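PDB 2FUJ: thioesterase from Xanthomonas campestris pv. campestris, which probably hydrolyses fatty acyl-CoA thioesters, working as a tetramer of hotdog-fold subunits. Local coordinates for residues 13-18 with 38-43; 60-65 with 114-119; 68-73 with 106-111; 77-82 with 97-102. All coordinates share one frame; numbering follows the deposited sequence.

In the fold
All four contacts belong to one hotdog domain, a curved antiparallel sheet folded round the helix 30-47. Contact 1 sets that helix against strand 9-15, and contact 4, about 9 Å from it between centres, is the next pair inward, strand 78-87 with 91-100; Ile15 CD1 meets Val80 CG2 at 3.2 Å. Contact 3 lies another 9 Å from contact 4, between centres, and Tyr108 OH reaches Asp100 OD1 at 2.5 Å. Contact 2, at the far end of strand 107-116, lies about 22 Å from contact 4 between centres and about 18 Å from contact 1, which it touches where Arg41 NH2 packs on Val61 CG2 (3.4 Å).

Contact 1: residues 13-18 with 38-43; sequences VPISVR and EEARVR
Val13 lies against Ala40 through its CB, 4.0 Å from Ala40 CB, while its CG2 rests near the helix backbone, 3.9 Å from Ala40 O. Its other methyl, CG1, anti to the backbone N (chi1 -175°), reaches to 4.2 Å from Arg43 CB. Ile15 comes in two residues further along the strand with the end of its chain: CD1 touches Glu39 CB at 4.2 Å and Ala40 CB at 4.3 Å. No hydrogen bond crosses this interface; it is apolar packing of strand 9-15 on the central helix, the sausage that the sheet of a hotdog fold wraps. Val80 of the next strand completes the layer, touching both Ile15 and Ala40.

The polar bonding runs along the helix. Arg43 NE points almost straight at Glu39 OE2, 2.7 Å away with an N-H...O angle of 172°, in the guanidinium plane and on the anti lone pair of the oxygen. Both side-chain ends of this salt bridge lead away from the strand, to the second subunit, where Arg43 NH2 pairs with Asp77 of that chain and Glu39 OE1 takes the backbone N-H of its Trp19.

Contact 2: residues 60-65 with 114-119; sequences VVAATN and VVVWID
Val60 and Val116 press methyl against methyl on one face of the sheet, CG2 to CG2 at 3.3 Å, closer than usual carbon contact. In both residues CG1 stands anti to the carbonyl carbon (chi1 -61° and -58°), which puts CG2 between N and C, turned to its partner. The pairing joins strand 58-68, outermost in this chain's part of the hotdog sheet, to 107-116, antiparallel, with a classic beta bulge in which Ala62 and Ala63 both face Val114. Because of the bulge Ala62 CB also leans over the partner strand, 4.0 Å from Val116 CG1, and Ala63 CB sits opposite Val114 CB. Val61 and Val115 look to the other face and meet more loosely through their CG2 methyls; there the helix residue Arg41 packs on Val61.

Outside these side chains come the backbone bonds. Val60 and Val116 exchange a pair, N to O each way. At the bulge Ala62 N donates to Val114 O at 2.8 Å. Ala63 N reaches the same Val114 O weakly, at 3.4 Å, while Val114 N donates to Ala63 O. Residues 63-65 pair in turn with a strand of the third subunit, carrying the sheet across the interface. At the exposed end, beyond the corner at Trp117, the Asp119 side chain crosses that of Val60 at about a right angle, with OD2 3.6 Å from Val60 CG1.

Contact 3: residues 68-73 with 106-111; sequences YKRPLV and VLYSDG
Leu72 packs on the Tyr108 ring. With CG anti to the backbone N (chi1 165°), Leu72 lays CD1 over one face of the phenol in a CH-pi contact, 3.8 Å from the ring centroid. Val106 CG1 lies over the opposite face, and it also touches Arg70 CD and one face of the Arg70 guanidinium. The edge of the ring meets backbone: Arg70 O lies in its plane, and Pro71 O is 3.3 Å from Tyr108 CE2.

A single direct hydrogen bond crosses, Lys69 N to Tyr108 O at 2.9 Å, the donor standing above the carbonyl plane. Here the chain leaving strand 58-68 of the hotdog sheet peels off strand 107-116, which carries a classic beta bulge where Tyr108 and Ser109 both face Ile98.

Water takes over the pairing. One molecule donates to Arg70 O and Tyr108 O, a second accepts from Arg70 NH1 and Leu107 N, and a third links Val73 N to Tyr108 OH, which also bonds Asp100.

Among the charged groups, Lys69 CE sits 3.2 Å from Asp110 OD1, but Lys69 NZ stays 4.3 Å from Asp110 OD2, too far for a salt bridge. Asp110 OD1 is held by Asn67 ND2.

Contact 4: residues 77-82 with 97-102; sequences DILVEL and RILDQK
The Arg97 guanidinium has Leu99 CD2 over the centre of one face, 4.0 Å above the plane, and the Glu81 carboxylate at its edge. The two side chains run side by side, their flat groups turned 30° apart. Arg97 grips side-on: NE reaches Glu81 OE2 at 2.6 Å from above the carboxylate plane, and NH2 reaches Glu81 OE1 at 3.2 Å on the syn side, nearly straight at 174°. A weaker bond joins NH2 to OE2. Glu81 is stretched out, CG anti to the backbone N (chi1 179°), which carries the carboxylate out alongside the Arg97 guanidinium.

In the backbone, strands 78-87 and 91-100 form an antiparallel beta hairpin in the hotdog sheet. Leu79 with Leu99 and Glu81 with Arg97 are its hydrogen-bonded pairs, and Gln101 N to Asp77 O continues the bonding into the loop. Facing the helix, Val80 CG2 packs 4.3 Å from Ile98 CG1, and Ile78 CB lies 4.0 Å from Ile98 CG2; Leu37 of the helix touches both Val80 and Ile98.

At the hairpin's open end Asp100 OD2 accepts Lys102 N in an Asx turn while OD1 bonds the Tyr108 hydroxyl, and a water joins Asp77 O to Lys102 NZ. Apolar contacts thus seat the hairpin on the helix; the other face mixes Leu79-Leu99 packing with the Glu81-Arg97 pair, whose charges probably offset each other, Arg12 being a long, weak second partner.

Contact 1: residues 13-18 with 38-43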
loop_
_atom_site.group_PDB
_atom_site.type_symbol
_atom_site.label_atom_id
_atom_site.label_comp_id
_atom_site.label_asym_id
_atom_site.label_seq_id
_atom_site.Cartn_x
_atom_site.Cartn_y
_atom_site.Cartn_z
ATOM N N VAL A 13 4.891 -9.139 -19.082
ATOM C CA VAL A 13 3.882 -9.508 -18.089
ATOM C C VAL A 13 2.666 -8.597 -17.957
ATOM O O VAL A 13 2.796 -7.420 -17.633
ATOM C CB VAL A 13 4.542 -9.608 -16.685
ATOM C CG1 VAL A 13 3.540 -10.115 -15.657
ATOM C CG2 VAL A 13 5.761 -10.518 -16.745
ATOM N N PRO A 14 1.461 -9.135 -18.203
ATOM C CA PRO A 14 0.271 -8.294 -18.073
ATOM C C PRO A 14 -0.030 -8.150 -16.583
ATOM O O PRO A 14 -0.002 -9.129 -15.845
ATOM C CB PRO A 14 -0.801 -9.092 -18.814
ATOM C CG PRO A 14 -0.395 -10.498 -18.573
ATOM C CD PRO A 14 1.114 -10.462 -18.746
ATOM N N ILE A 15 -0.299 -6.925 -16.150
ATOM C CA ILE A 15 -0.595 -6.651 -14.752
ATOM C C ILE A 15 -1.869 -5.834 -14.674
ATOM O O ILE A 15 -2.017 -4.846 -15.385
ATOM C CB ILE A 15 0.544 -5.834 -14.087
ATOM C CG1 ILE A 15 1.855 -6.625 -14.110
ATOM C CG2 ILE A 15 0.168 -5.467 -12.658
ATOM C CD1 ILE A 15 3.089 -5.898 -13.567
ATOM N N SER A 16 -2.791 -6.254 -13.816
ATOM C CA SER A 16 -4.035 -5.532 -13.637
ATOM C C SER A 16 -3.813 -4.371 -12.682
ATOM O O SER A 16 -3.191 -4.538 -11.640
ATOM C CB SER A 16 -5.102 -6.439 -13.026
ATOM O OG SER A 16 -5.417 -7.509 -13.881
ATOM N N VAL A 17 -4.324 -3.199 -13.037
ATOM C CA VAL A 17 -4.207 -2.037 -12.169
ATOM C C VAL A 17 -5.393 -2.085 -11.207
ATOM O O VAL A 17 -6.470 -2.561 -11.571
ATOM C CB VAL A 17 -4.255 -0.713 -12.976
ATOM C CG1 VAL A 17 -4.411 0.479 -12.039
ATOM C CG2 VAL A 17 -2.984 -0.561 -13.775
ATOM N N ARG A 18 -5.192 -1.602 -9.986
ATOM C CA ARG A 18 -6.248 -1.583 -8.986
ATOM C C ARG A 18 -6.655 -0.141 -8.726
ATOM O O ARG A 18 -5.850 0.773 -8.860
ATOM C CB ARG A 18 -5.772 -2.225 -7.681
ATOM C CG ARG A 18 -5.541 -3.721 -7.732
ATOM C CD ARG A 18 -4.896 -4.178 -6.441
ATOM N NE ARG A 18 -4.465 -5.575 -6.477
ATOM C CZ ARG A 18 -3.752 -6.153 -5.517
ATOM N NH1 ARG A 18 -3.392 -5.456 -4.448
ATOM N NH2 ARG A 18 -3.397 -7.423 -5.622
ATOM N N GLU A 38 8.169 -4.976 -9.763
ATOM C CA GLU A 38 8.465 -6.063 -8.848
ATOM C C GLU A 38 7.633 -7.290 -9.218
ATOM O O GLU A 38 8.168 -8.387 -9.385
ATOM C CB GLU A 38 8.142 -5.608 -7.424
ATOM C CG GLU A 38 8.332 -6.635 -6.342
ATOM C CD GLU A 38 7.887 -6.088 -4.999
ATOM O OE1 GLU A 38 6.663 -5.966 -4.783
ATOM O OE2 GLU A 38 8.759 -5.757 -4.173
ATOM N N GLU A 39 6.323 -7.099 -9.362
ATOM C CA GLU A 39 5.435 -8.208 -9.706
ATOM C C GLU A 39 5.895 -8.889 -10.993
ATOM O O GLU A 39 5.935 -10.112 -11.078
ATOM C CB GLU A 39 3.996 -7.713 -9.872
ATOM C CG GLU A 39 2.943 -8.828 -9.941
ATOM C CD GLU A 39 2.910 -9.699 -8.692
ATOM O OE1 GLU A 39 3.326 -9.221 -7.615
ATOM O OE2 GLU A 39 2.454 -10.863 -8.785
ATOM N N ALA A 40 6.248 -8.089 -11.993
ATOM C CA ALA A 40 6.708 -8.642 -13.264
ATOM C C ALA A 40 7.953 -9.504 -13.061
ATOM O O ALA A 40 8.053 -10.589 -13.620
ATOM C CB ALA A 40 7.001 -7.514 -14.262
ATOM N N ARG A 41 8.897 -9.033 -12.251
ATOM C CA ARG A 41 10.112 -9.813 -12.015
ATOM C C ARG A 41 9.857 -11.172 -11.362
ATOM O O ARG A 41 10.433 -12.186 -11.773
ATOM C CB ARG A 41 11.106 -9.032 -11.152
ATOM C CG ARG A 41 11.679 -7.797 -11.806
ATOM C CD ARG A 41 12.991 -7.399 -11.141
ATOM N NE ARG A 41 12.834 -7.210 -9.704
ATOM C CZ ARG A 41 12.287 -6.135 -9.143
ATOM N NH1 ARG A 41 11.847 -5.136 -9.898
ATOM N NH2 ARG A 41 12.179 -6.061 -7.824
ATOM N N VAL A 42 9.006 -11.200 -10.340
ATOM C CA VAL A 42 8.716 -12.455 -9.648
ATOM C C VAL A 42 7.759 -13.371 -10.420
ATOM O O VAL A 42 7.852 -14.600 -10.329
ATOM C CB VAL A 42 8.167 -12.186 -8.214
ATOM C CG1 VAL A 42 9.149 -11.310 -7.447
ATOM C CG2 VAL A 42 6.806 -11.518 -8.275
ATOM N N ARG A 43 6.834 -12.786 -11.173
ATOM C CA ARG A 43 5.908 -13.589 -11.967
ATOM C C ARG A 43 6.742 -14.242 -13.062
ATOM O O ARG A 43 6.408 -15.321 -13.558
ATOM C CB ARG A 43 4.823 -12.704 -12.585
ATOM C CG ARG A 43 3.748 -12.246 -11.604
ATOM C CD ARG A 43 2.691 -13.315 -11.383
ATOM N NE ARG A 43 1.702 -12.931 -10.373
ATOM C CZ ARG A 43 0.560 -13.578 -10.159
ATOM N NH1 ARG A 43 0.259 -14.641 -10.891
ATOM N NH2 ARG A 43 -0.281 -13.165 -9.212
#

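Contact 2: residues 60-65 with 114-119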
loop_
_atom_site.group_PDB
_atom_site.type_symbol
_atom_site.label_atom_id
_atom_site.label_comp_id
_atom_site.label_asym_id
_atom_site.label_seq_id
_atom_site.Cartn_x
_atom_site.Cartn_y
_atom_site.Cartn_z
ATOM N N VAL A 60 18.992 -9.216 -4.927
ATOM C CA VAL A 60 18.501 -8.091 -4.144
ATOM C C VAL A 60 18.577 -6.866 -5.044
ATOM O O VAL A 60 19.527 -6.704 -5.811
ATOM C CB VAL A 60 19.353 -7.858 -2.867
ATOM C CG1 VAL A 60 19.297 -9.093 -1.973
ATOM C CG2 VAL A 60 20.784 -7.542 -3.239
ATOM N N VAL A 61 17.571 -6.007 -4.965
ATOM C CA VAL A 61 17.548 -4.805 -5.784
ATOM C C VAL A 61 18.467 -3.733 -5.222
ATOM O O VAL A 61 18.306 -3.295 -4.084
ATOM C CB VAL A 61 16.126 -4.237 -5.890
ATOM C CG1 VAL A 61 16.160 -2.874 -6.553
ATOM C CG2 VAL A 61 15.256 -5.185 -6.688
ATOM N N ALA A 62 19.430 -3.310 -6.035
ATOM C CA ALA A 62 20.390 -2.299 -5.627
ATOM C C ALA A 62 19.915 -0.903 -5.986
ATOM O O ALA A 62 20.282 0.073 -5.331
ATOM C CB ALA A 62 21.732 -2.576 -6.281
ATOM N N ALA A 63 19.096 -0.807 -7.032
ATOM C CA ALA A 63 18.582 0.488 -7.467
ATOM C C ALA A 63 17.364 0.385 -8.388
ATOM O O ALA A 63 17.234 -0.562 -9.161
ATOM C CB ALA A 63 19.691 1.268 -8.183
ATOM N N THR A 64 16.470 1.361 -8.276
ATOM C CA THR A 64 15.296 1.440 -9.137
ATOM C C THR A 64 15.339 2.826 -9.766
ATOM O O THR A 64 15.365 3.839 -9.065
ATOM C CB THR A 64 13.958 1.262 -8.372
ATOM O OG1 THR A 64 13.903 2.155 -7.252
ATOM C CG2 THR A 64 13.806 -0.175 -7.909
ATOM N N ASN A 65 15.375 2.858 -11.092
ATOM C CA ASN A 65 15.439 4.101 -11.842
ATOM C C ASN A 65 14.234 4.104 -12.762
ATOM O O ASN A 65 14.253 3.504 -13.832
ATOM C CB ASN A 65 16.744 4.144 -12.635
ATOM C CG ASN A 65 17.961 3.905 -11.757
ATOM O OD1 ASN A 65 18.665 2.910 -11.913
ATOM N ND2 ASN A 65 18.204 4.810 -10.822
ATOM N N VAL A 114 18.408 -2.281 -11.110
ATOM C CA VAL A 114 19.678 -2.981 -11.016
ATOM C C VAL A 114 19.584 -4.045 -9.941
ATOM O O VAL A 114 19.288 -3.745 -8.789
ATOM C CB VAL A 114 20.828 -2.016 -10.672
ATOM C CG1 VAL A 114 22.106 -2.797 -10.456
ATOM C CG2 VAL A 114 21.008 -1.006 -11.794
ATOM N N VAL A 115 19.822 -5.288 -10.337
ATOM C CA VAL A 115 19.766 -6.414 -9.424
ATOM C C VAL A 115 21.153 -7.002 -9.211
ATOM O O VAL A 115 21.934 -7.115 -10.151
ATOM C CB VAL A 115 18.851 -7.524 -9.975
ATOM C CG1 VAL A 115 18.927 -8.749 -9.085
ATOM C CG2 VAL A 115 17.426 -7.009 -10.077
ATOM N N VAL A 116 21.449 -7.374 -7.971
ATOM C CA VAL A 116 22.740 -7.957 -7.635
ATOM C C VAL A 116 22.512 -9.192 -6.776
ATOM O O VAL A 116 21.530 -9.266 -6.037
ATOM C CB VAL A 116 23.634 -6.949 -6.850
ATOM C CG1 VAL A 116 23.839 -5.680 -7.659
ATOM C CG2 VAL A 116 22.992 -6.618 -5.512
ATOM N N TRP A 117 23.391 -10.180 -6.896
ATOM C CA TRP A 117 23.270 -11.382 -6.084
ATOM C C TRP A 117 24.348 -11.268 -5.026
ATOM O O TRP A 117 25.537 -11.468 -5.300
ATOM C CB TRP A 117 23.445 -12.643 -6.937
ATOM C CG TRP A 117 22.343 -12.817 -7.937
ATOM C CD1 TRP A 117 22.095 -12.032 -9.024
ATOM C CD2 TRP A 117 21.297 -13.796 -7.906
ATOM N NE1 TRP A 117 20.960 -12.455 -9.670
ATOM C CE2 TRP A 117 20.449 -13.537 -9.006
ATOM C CE3 TRP A 117 20.995 -14.870 -7.054
ATOM C CZ2 TRP A 117 19.313 -14.311 -9.283
ATOM C CZ3 TRP A 117 19.857 -15.648 -7.331
ATOM C CH2 TRP A 117 19.033 -15.358 -8.438
ATOM N N ILE A 118 23.905 -10.909 -3.825
ATOM C CA ILE A 118 24.768 -10.690 -2.673
ATOM C C ILE A 118 24.036 -11.016 -1.369
ATOM O O ILE A 118 23.883 -12.188 -0.993
ATOM C CB ILE A 118 25.207 -9.203 -2.597
ATOM C CG1 ILE A 118 25.972 -8.813 -3.862
ATOM C CG2 ILE A 118 26.075 -8.963 -1.365
ATOM C CD1 ILE A 118 26.130 -7.310 -4.084
ATOM N N ASP A 119 23.581 -9.951 -0.705
ATOM C CA ASP A 119 22.884 -10.009 0.574
ATOM C C ASP A 119 23.925 -10.396 1.637
ATOM O O ASP A 119 23.626 -11.061 2.629
ATOM C CB ASP A 119 21.732 -11.022 0.512
ATOM C CG ASP A 119 20.726 -10.832 1.630
ATOM O OD1 ASP A 119 21.137 -10.935 2.802
ATOM O OD2 ASP A 119 19.531 -10.578 1.341
#

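Contact 3: residues 68-73 with 106-111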
loop_
_atom_site.group_PDB
_atom_site.type_symbol
_atom_site.label_atom_id
_atom_site.label_comp_id
_atom_site.label_asym_id
_atom_site.label_seq_id
_atom_site.Cartn_x
_atom_site.Cartn_y
_atom_site.Cartn_z
ATOM N N TYR A 68 8.731 8.556 -15.413
ATOM C CA TYR A 68 7.284 8.650 -15.575
ATOM C C TYR A 68 6.990 9.477 -16.819
ATOM O O TYR A 68 7.187 10.686 -16.830
ATOM C CB TYR A 68 6.703 9.283 -14.314
ATOM C CG TYR A 68 7.118 8.523 -13.070
ATOM C CD1 TYR A 68 6.472 7.345 -12.699
ATOM C CD2 TYR A 68 8.204 8.942 -12.306
ATOM C CE1 TYR A 68 6.895 6.604 -11.609
ATOM C CE2 TYR A 68 8.638 8.203 -11.210
ATOM C CZ TYR A 68 7.981 7.035 -10.865
ATOM O OH TYR A 68 8.403 6.297 -9.781
ATOM N N LYS A 69 6.519 8.801 -17.865
ATOM C CA LYS A 69 6.234 9.429 -19.152
ATOM C C LYS A 69 4.871 10.071 -19.330
ATOM O O LYS A 69 4.759 11.167 -19.891
ATOM C CB LYS A 69 6.446 8.413 -20.268
ATOM C CG LYS A 69 7.783 8.518 -20.934
ATOM C CD LYS A 69 8.899 8.270 -19.956
ATOM C CE LYS A 69 10.228 8.291 -20.668
ATOM N NZ LYS A 69 10.579 9.636 -21.220
ATOM N N ARG A 70 3.831 9.369 -18.898
ATOM C CA ARG A 70 2.472 9.877 -18.994
ATOM C C ARG A 70 1.672 9.210 -17.896
ATOM O O ARG A 70 1.979 8.088 -17.492
ATOM C CB ARG A 70 1.864 9.578 -20.366
ATOM C CG ARG A 70 1.802 8.109 -20.740
ATOM C CD ARG A 70 1.507 7.967 -22.229
ATOM N NE ARG A 70 0.279 8.663 -22.609
ATOM C CZ ARG A 70 -0.200 8.718 -23.850
ATOM N NH1 ARG A 70 0.442 8.120 -24.844
ATOM N NH2 ARG A 70 -1.323 9.367 -24.098
ATOM N N PRO A 71 0.640 9.899 -17.392
ATOM C CA PRO A 71 -0.203 9.373 -16.321
ATOM C C PRO A 71 -1.010 8.139 -16.674
ATOM O O PRO A 71 -1.519 8.002 -17.787
ATOM C CB PRO A 71 -1.089 10.562 -15.966
ATOM C CG PRO A 71 -1.253 11.255 -17.272
ATOM C CD PRO A 71 0.150 11.211 -17.846
ATOM N N LEU A 72 -1.102 7.245 -15.698
ATOM C CA LEU A 72 -1.845 6.002 -15.827
ATOM C C LEU A 72 -3.073 6.115 -14.937
ATOM O O LEU A 72 -2.976 6.543 -13.785
ATOM C CB LEU A 72 -0.977 4.828 -15.364
ATOM C CG LEU A 72 -1.663 3.486 -15.085
ATOM C CD1 LEU A 72 -2.220 2.884 -16.369
ATOM C CD2 LEU A 72 -0.659 2.545 -14.458
ATOM N N VAL A 73 -4.231 5.753 -15.469
ATOM C CA VAL A 73 -5.449 5.817 -14.684
ATOM C C VAL A 73 -6.232 4.511 -14.758
ATOM O O VAL A 73 -6.234 3.825 -15.778
ATOM C CB VAL A 73 -6.364 6.977 -15.153
ATOM C CG1 VAL A 73 -5.615 8.285 -15.058
ATOM C CG2 VAL A 73 -6.829 6.739 -16.582
ATOM N N VAL A 106 1.224 3.138 -26.245
ATOM C CA VAL A 106 1.131 4.080 -25.130
ATOM C C VAL A 106 2.157 3.670 -24.077
ATOM O O VAL A 106 2.049 2.607 -23.470
ATOM C CB VAL A 106 -0.278 4.078 -24.499
ATOM C CG1 VAL A 106 -0.256 4.844 -23.199
ATOM C CG2 VAL A 106 -1.285 4.692 -25.459
ATOM N N LEU A 107 3.161 4.518 -23.883
ATOM C CA LEU A 107 4.229 4.251 -22.931
ATOM C C LEU A 107 4.057 5.054 -21.648
ATOM O O LEU A 107 4.149 6.276 -21.655
ATOM C CB LEU A 107 5.583 4.587 -23.574
ATOM C CG LEU A 107 6.853 4.484 -22.725
ATOM C CD1 LEU A 107 7.117 3.037 -22.348
ATOM C CD2 LEU A 107 8.033 5.046 -23.512
ATOM N N TYR A 108 3.818 4.355 -20.544
ATOM C CA TYR A 108 3.636 5.018 -19.265
ATOM C C TYR A 108 4.958 5.249 -18.565
ATOM O O TYR A 108 5.114 6.218 -17.832
ATOM C CB TYR A 108 2.737 4.185 -18.354
ATOM C CG TYR A 108 1.310 4.085 -18.831
ATOM C CD1 TYR A 108 0.769 2.861 -19.214
ATOM C CD2 TYR A 108 0.495 5.209 -18.876
ATOM C CE1 TYR A 108 -0.552 2.757 -19.623
ATOM C CE2 TYR A 108 -0.828 5.118 -19.288
ATOM C CZ TYR A 108 -1.345 3.888 -19.657
ATOM O OH TYR A 108 -2.660 3.783 -20.046
ATOM N N SER A 109 5.915 4.359 -18.793
ATOM C CA SER A 109 7.203 4.484 -18.130
ATOM C C SER A 109 8.285 3.560 -18.656
ATOM O O SER A 109 8.009 2.475 -19.175
ATOM C CB SER A 109 7.022 4.235 -16.625
ATOM O OG SER A 109 8.211 3.767 -15.998
ATOM N N ASP A 110 9.524 4.022 -18.536
ATOM C CA ASP A 110 10.682 3.225 -18.907
ATOM C C ASP A 110 11.742 3.486 -17.849
ATOM O O ASP A 110 11.497 4.217 -16.893
ATOM C CB ASP A 110 11.216 3.548 -20.318
ATOM C CG ASP A 110 11.476 5.027 -20.549
ATOM O OD1 ASP A 110 11.803 5.767 -19.598
ATOM O OD2 ASP A 110 11.373 5.448 -21.724
ATOM N N GLY A 111 12.908 2.882 -18.019
ATOM C CA GLY A 111 13.975 3.027 -17.049
ATOM C C GLY A 111 14.510 1.635 -16.772
ATOM O O GLY A 111 14.418 0.757 -17.627
HETATM O O HOH W 1 3.711 8.065 -15.558
HETATM O O HOH W 2 3.394 7.100 -25.347
HETATM O O HOH W 3 -4.304 5.265 -18.289
#

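Contact 4: residues 77-82 with 97-102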
loop_
_atom_site.group_PDB
_atom_site.type_symbol
_atom_site.label_atom_id
_atom_site.label_comp_id
_atom_site.label_asym_id
_atom_site.label_seq_id
_atom_site.Cartn_x
_atom_site.Cartn_y
_atom_site.Cartn_z
ATOM N N ASP A 77 -5.418 -1.541 -17.583
ATOM C CA ASP A 77 -4.416 -2.521 -17.178
ATOM C C ASP A 77 -3.178 -2.352 -18.054
ATOM O O ASP A 77 -3.271 -1.850 -19.172
ATOM C CB ASP A 77 -4.980 -3.938 -17.293
ATOM C CG ASP A 77 -6.206 -4.140 -16.424
ATOM O OD1 ASP A 77 -6.198 -3.651 -15.271
ATOM O OD2 ASP A 77 -7.170 -4.789 -16.887
ATOM N N ILE A 78 -2.032 -2.790 -17.545
ATOM C CA ILE A 78 -0.763 -2.601 -18.237
ATOM C C ILE A 78 -0.039 -3.865 -18.660
ATOM O O ILE A 78 -0.417 -4.970 -18.303
ATOM C CB ILE A 78 0.193 -1.817 -17.332
ATOM C CG1 ILE A 78 0.392 -2.608 -16.030
ATOM C CG2 ILE A 78 -0.380 -0.445 -17.045
ATOM C CD1 ILE A 78 -0.686 -2.501 -14.946
ATOM N N LEU A 79 1.024 -3.667 -19.429
ATOM C CA LEU A 79 1.866 -4.750 -19.889
ATOM C C LEU A 79 3.281 -4.354 -19.512
ATOM O O LEU A 79 3.792 -3.332 -19.983
ATOM C CB LEU A 79 1.768 -4.908 -21.404
ATOM C CG LEU A 79 2.689 -5.991 -21.949
ATOM C CD1 LEU A 79 2.241 -7.348 -21.425
ATOM C CD2 LEU A 79 2.658 -5.962 -23.454
ATOM N N VAL A 80 3.917 -5.142 -18.655
ATOM C CA VAL A 80 5.271 -4.813 -18.243
ATOM C C VAL A 80 6.285 -5.643 -18.993
ATOM O O VAL A 80 6.372 -6.854 -18.833
ATOM C CB VAL A 80 5.465 -5.005 -16.735
ATOM C CG1 VAL A 80 6.850 -4.523 -16.325
ATOM C CG2 VAL A 80 4.412 -4.233 -15.992
ATOM N N GLU A 81 7.047 -4.948 -19.819
ATOM C CA GLU A 81 8.073 -5.541 -20.645
ATOM C C GLU A 81 9.422 -5.397 -19.957
ATOM O O GLU A 81 9.843 -4.292 -19.631
ATOM C CB GLU A 81 8.071 -4.824 -21.990
ATOM C CG GLU A 81 9.090 -5.296 -22.985
ATOM C CD GLU A 81 8.906 -4.602 -24.318
ATOM O OE1 GLU A 81 7.950 -4.947 -25.047
ATOM O OE2 GLU A 81 9.704 -3.694 -24.625
ATOM N N LEU A 82 10.087 -6.525 -19.737
ATOM C CA LEU A 82 11.394 -6.536 -19.095
ATOM C C LEU A 82 12.448 -7.070 -20.063
ATOM O O LEU A 82 12.209 -8.032 -20.783
ATOM C CB LEU A 82 11.362 -7.429 -17.856
ATOM C CG LEU A 82 10.365 -7.060 -16.763
ATOM C CD1 LEU A 82 10.485 -8.052 -15.618
ATOM C CD2 LEU A 82 10.637 -5.643 -16.273
ATOM N N ARG A 97 9.638 -1.305 -19.822
ATOM C CA ARG A 97 8.729 -0.434 -20.539
ATOM C C ARG A 97 7.358 -0.851 -20.031
ATOM O O ARG A 97 6.973 -2.005 -20.180
ATOM C CB ARG A 97 8.795 -0.661 -22.051
ATOM C CG ARG A 97 10.114 -0.285 -22.691
ATOM C CD ARG A 97 9.916 -0.022 -24.187
ATOM N NE ARG A 97 9.167 -1.109 -24.807
ATOM C CZ ARG A 97 8.411 -0.991 -25.897
ATOM N NH1 ARG A 97 8.289 0.175 -26.517
ATOM N NH2 ARG A 97 7.765 -2.048 -26.362
ATOM N N ILE A 98 6.649 0.070 -19.395
ATOM C CA ILE A 98 5.312 -0.225 -18.901
ATOM C C ILE A 98 4.357 0.359 -19.939
ATOM O O ILE A 98 4.270 1.570 -20.115
ATOM C CB ILE A 98 5.087 0.397 -17.511
ATOM C CG1 ILE A 98 6.035 -0.270 -16.504
ATOM C CG2 ILE A 98 3.632 0.220 -17.084
ATOM C CD1 ILE A 98 6.172 0.460 -15.169
ATOM N N LEU A 99 3.660 -0.526 -20.646
ATOM C CA LEU A 99 2.748 -0.108 -21.707
ATOM C C LEU A 99 1.289 -0.369 -21.384
ATOM O O LEU A 99 0.964 -1.122 -20.476
ATOM C CB LEU A 99 3.093 -0.855 -23.001
ATOM C CG LEU A 99 4.586 -0.989 -23.306
ATOM C CD1 LEU A 99 4.815 -2.159 -24.249
ATOM C CD2 LEU A 99 5.115 0.315 -23.875
ATOM N N ASP A 100 0.409 0.252 -22.159
ATOM C CA ASP A 100 -1.020 0.066 -21.971
ATOM C C ASP A 100 -1.417 -1.227 -22.687
ATOM O O ASP A 100 -1.046 -1.433 -23.836
ATOM C CB ASP A 100 -1.775 1.233 -22.588
ATOM C CG ASP A 100 -3.245 1.193 -22.282
ATOM O OD1 ASP A 100 -3.660 1.824 -21.289
ATOM O OD2 ASP A 100 -3.980 0.518 -23.034
ATOM N N GLN A 101 -2.173 -2.089 -22.017
ATOM C CA GLN A 101 -2.583 -3.350 -22.626
ATOM C C GLN A 101 -3.388 -3.198 -23.913
ATOM O O GLN A 101 -3.227 -3.983 -24.852
ATOM C CB GLN A 101 -3.390 -4.196 -21.632
ATOM C CG GLN A 101 -2.547 -5.026 -20.695
ATOM C CD GLN A 101 -3.378 -5.927 -19.800
ATOM O OE1 GLN A 101 -2.900 -6.417 -18.778
ATOM N NE2 GLN A 101 -4.628 -6.158 -20.188
ATOM N N LYS A 102 -4.248 -2.190 -23.965
ATOM C CA LYS A 102 -5.085 -1.980 -25.139
ATOM C C LYS A 102 -4.384 -1.272 -26.291
ATOM O O LYS A 102 -4.798 -1.381 -27.441
ATOM C CB LYS A 102 -6.361 -1.236 -24.736
ATOM C CG LYS A 102 -7.201 -2.013 -23.720
ATOM C CD LYS A 102 -8.540 -1.355 -23.467
ATOM C CE LYS A 102 -8.379 0.035 -22.859
ATOM N NZ LYS A 102 -7.706 0.026 -21.528
HETATM O O HOH W 4 -7.279 -2.380 -19.808
HETATM O O HOH W 5 -5.367 -0.759 -20.697
#